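Local coordinates for putative ABC transporter subunit, substrate-binding component (PDB 4EVQ), which binds 4-hydroxybenzoate as the solute-binding component of an ABC transporter and probably delivers such lignin-derived aromatic acids for uptake, at residues P238-D243 with P286-V291. Sequence-based numbering, arbitrary orientation.
Sequences PGFLTD and PDVFAV. With PHB (p-hydroxybenzoic acid), chain H.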
loop_
_atom_site.group_PDB
_atom_site.type_symbol
_atom_site.label_atom_id
_atom_site.label_comp_id
_atom_site.label_asym_id
_atom_site.label_seq_id
_atom_site.Cartn_x
_atom_site.Cartn_y
_atom_site.Cartn_z
ATOM N N PRO A 238 7.207 -7.026 4.924
ATOM C CA PRO A 238 6.216 -5.958 5.048
ATOM C C PRO A 238 4.832 -6.567 5.154
ATOM O O PRO A 238 4.590 -7.649 4.672
ATOM C CB PRO A 238 6.398 -5.176 3.745
ATOM C CG PRO A 238 6.793 -6.264 2.732
ATOM C CD PRO A 238 7.682 -7.205 3.544
ATOM N N GLY A 239 3.890 -5.881 5.774
ATOM C CA GLY A 239 2.615 -6.474 6.083
ATOM C C GLY A 239 1.704 -6.851 4.947
ATOM O O GLY A 239 0.723 -7.548 5.179
ATOM N N PHE A 240 2.048 -6.417 3.749
ATOM C CA PHE A 240 1.354 -6.885 2.556
ATOM C C PHE A 240 1.420 -8.400 2.429
ATOM O O PHE A 240 0.578 -9.005 1.769
ATOM C CB PHE A 240 1.917 -6.222 1.294
ATOM C CG PHE A 240 2.196 -4.772 1.469
ATOM C CD1 PHE A 240 1.157 -3.897 1.698
ATOM C CD2 PHE A 240 3.497 -4.301 1.505
ATOM C CE1 PHE A 240 1.421 -2.567 1.934
ATOM C CE2 PHE A 240 3.749 -2.950 1.780
ATOM C CZ PHE A 240 2.719 -2.106 1.996
ATOM N N LEU A 241 2.447 -9.012 3.024
ATOM C CA LEU A 241 2.649 -10.468 2.932
ATOM C C LEU A 241 1.487 -11.198 3.582
ATOM O O LEU A 241 1.176 -12.293 3.158
ATOM C CB LEU A 241 3.949 -10.795 3.655
ATOM C CG LEU A 241 4.345 -12.266 3.683
ATOM C CD1 LEU A 241 4.579 -12.804 2.285
ATOM C CD2 LEU A 241 5.588 -12.459 4.566
ATOM N N THR A 242 0.846 -10.632 4.610
ATOM C CA THR A 242 -0.243 -11.297 5.299
ATOM C C THR A 242 -1.607 -10.640 5.168
ATOM O O THR A 242 -2.630 -11.293 5.394
ATOM C CB THR A 242 0.098 -11.509 6.794
ATOM O OG1 THR A 242 0.315 -10.237 7.447
ATOM C CG2 THR A 242 1.356 -12.324 6.953
ATOM N N ASP A 243 -1.643 -9.339 4.834
ATOM C CA ASP A 243 -2.933 -8.674 4.836
ATOM C C ASP A 243 -3.888 -9.216 3.769
ATOM O O ASP A 243 -3.543 -9.317 2.608
ATOM C CB ASP A 243 -2.776 -7.156 4.684
ATOM C CG ASP A 243 -2.861 -6.427 6.018
ATOM O OD1 ASP A 243 -2.180 -6.849 6.981
ATOM O OD2 ASP A 243 -3.617 -5.410 6.118
ATOM N N PRO A 286 -11.767 -5.197 7.131
ATOM C CA PRO A 286 -10.938 -4.444 6.199
ATOM C C PRO A 286 -9.469 -4.701 6.430
ATOM O O PRO A 286 -9.060 -4.930 7.564
ATOM C CB PRO A 286 -11.270 -3.003 6.516
ATOM C CG PRO A 286 -11.681 -3.026 7.974
ATOM C CD PRO A 286 -12.297 -4.379 8.218
ATOM N N ASP A 287 -8.685 -4.690 5.373
ATOM C CA ASP A 287 -7.229 -4.737 5.484
ATOM C C ASP A 287 -6.635 -3.395 5.114
ATOM O O ASP A 287 -7.357 -2.392 4.914
ATOM C CB ASP A 287 -6.652 -5.899 4.677
ATOM C CG ASP A 287 -6.916 -5.781 3.219
ATOM O OD1 ASP A 287 -7.308 -4.725 2.730
ATOM O OD2 ASP A 287 -6.751 -6.799 2.494
ATOM N N VAL A 288 -5.315 -3.348 5.033
ATOM C CA VAL A 288 -4.619 -2.069 4.804
ATOM C C VAL A 288 -5.053 -1.430 3.509
ATOM O O VAL A 288 -5.070 -0.196 3.413
ATOM C CB VAL A 288 -3.072 -2.263 4.866
ATOM C CG1 VAL A 288 -2.543 -3.086 3.697
ATOM C CG2 VAL A 288 -2.349 -0.911 5.003
ATOM N N PHE A 289 -5.374 -2.219 2.483
ATOM C CA PHE A 289 -5.765 -1.677 1.197
ATOM C C PHE A 289 -7.081 -0.970 1.316
ATOM O O PHE A 289 -7.263 0.152 0.766
ATOM C CB PHE A 289 -5.772 -2.819 0.169
ATOM C CG PHE A 289 -4.495 -3.611 0.184
ATOM C CD1 PHE A 289 -3.328 -3.074 -0.291
ATOM C CD2 PHE A 289 -4.473 -4.910 0.658
ATOM C CE1 PHE A 289 -2.129 -3.771 -0.228
ATOM C CE2 PHE A 289 -3.324 -5.638 0.694
ATOM C CZ PHE A 289 -2.149 -5.078 0.270
ATOM N N ALA A 290 -8.030 -1.555 2.043
ATOM C CA ALA A 290 -9.291 -0.870 2.317
ATOM C C ALA A 290 -9.098 0.421 3.092
ATOM O O ALA A 290 -9.752 1.429 2.778
ATOM C CB ALA A 290 -10.227 -1.782 3.051
ATOM N N VAL A 291 -8.194 0.443 4.069
ATOM C CA VAL A 291 -7.904 1.652 4.802
ATOM C C VAL A 291 -7.375 2.714 3.878
ATOM O O VAL A 291 -7.743 3.905 3.996
ATOM C CB VAL A 291 -6.874 1.371 5.899
ATOM C CG1 VAL A 291 -6.401 2.647 6.576
ATOM C CG2 VAL A 291 -7.439 0.438 6.961
HETATM C "C1'" PHB H . 3.299 -2.156 -5.492
HETATM O "O1'" PHB H . 3.491 -2.630 -6.634
HETATM O "O2'" PHB H . 3.677 -0.963 -5.162
HETATM C C1 PHB H . 2.611 -2.921 -4.431
HETATM C C2 PHB H . 1.736 -3.948 -4.789
HETATM C C3 PHB H . 1.102 -4.682 -3.800
HETATM C C4 PHB H . 1.350 -4.410 -2.495
HETATM C C5 PHB H . 2.194 -3.382 -2.116
HETATM C C6 PHB H . 2.814 -2.666 -3.096
HETATM O O4 PHB H . 0.746 -5.115 -1.520
#
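Asp-243 and Val-288 make the one hydrogen bond that joins 238-243 to 286-291, a worked example of a carboxylate capturing a backbone N-H at the start of a helix. In this periplasmic binding protein of the leucine-binding family, the loop after strand 235-238 thereby meets helix 288-306 at the wall of the solute pocket. Val-288 N reaches Asp-243 OD2 at 2.9 Å, nearly in line with the C-O bond, with an N-H...O angle of 153°. The same oxygen rests against Val-288 CB and, 3.4 Å away, Asp-287 CB, so this buried corner is tightly packed. Arg-348 holds OD1 in a salt bridge. Asp-287, the helix N-cap, turns its CG between its own N and carbonyl carbon (chi1 63°), where OD1 accepts weak bonds from Phe-289 N and Ala-290 N. The looser side is this partly exposed residue's carboxylate, its OD2 staying 4.1 Å from Asp-243 O.

Phe-289 CZ comes to the edge of the Phe-240 ring, 3.8 Å from CD1, while p-hydroxybenzoic acid brings C5 over a face of that ring. The ligand's phenol oxygen O4 lies 3.2 Å from Phe-240 CB and 3.4 Å from Phe-289 CZ. Were Asp-243 replaced by an alanine, Val-288 N would probably lose this acceptor and Arg-348 this carboxylate. The chemistry implies a division of labour: a carboxylate, its charge probably stabilised by the helix N-terminus, links loop to helix, while two rings line the pocket's hydroxyl end.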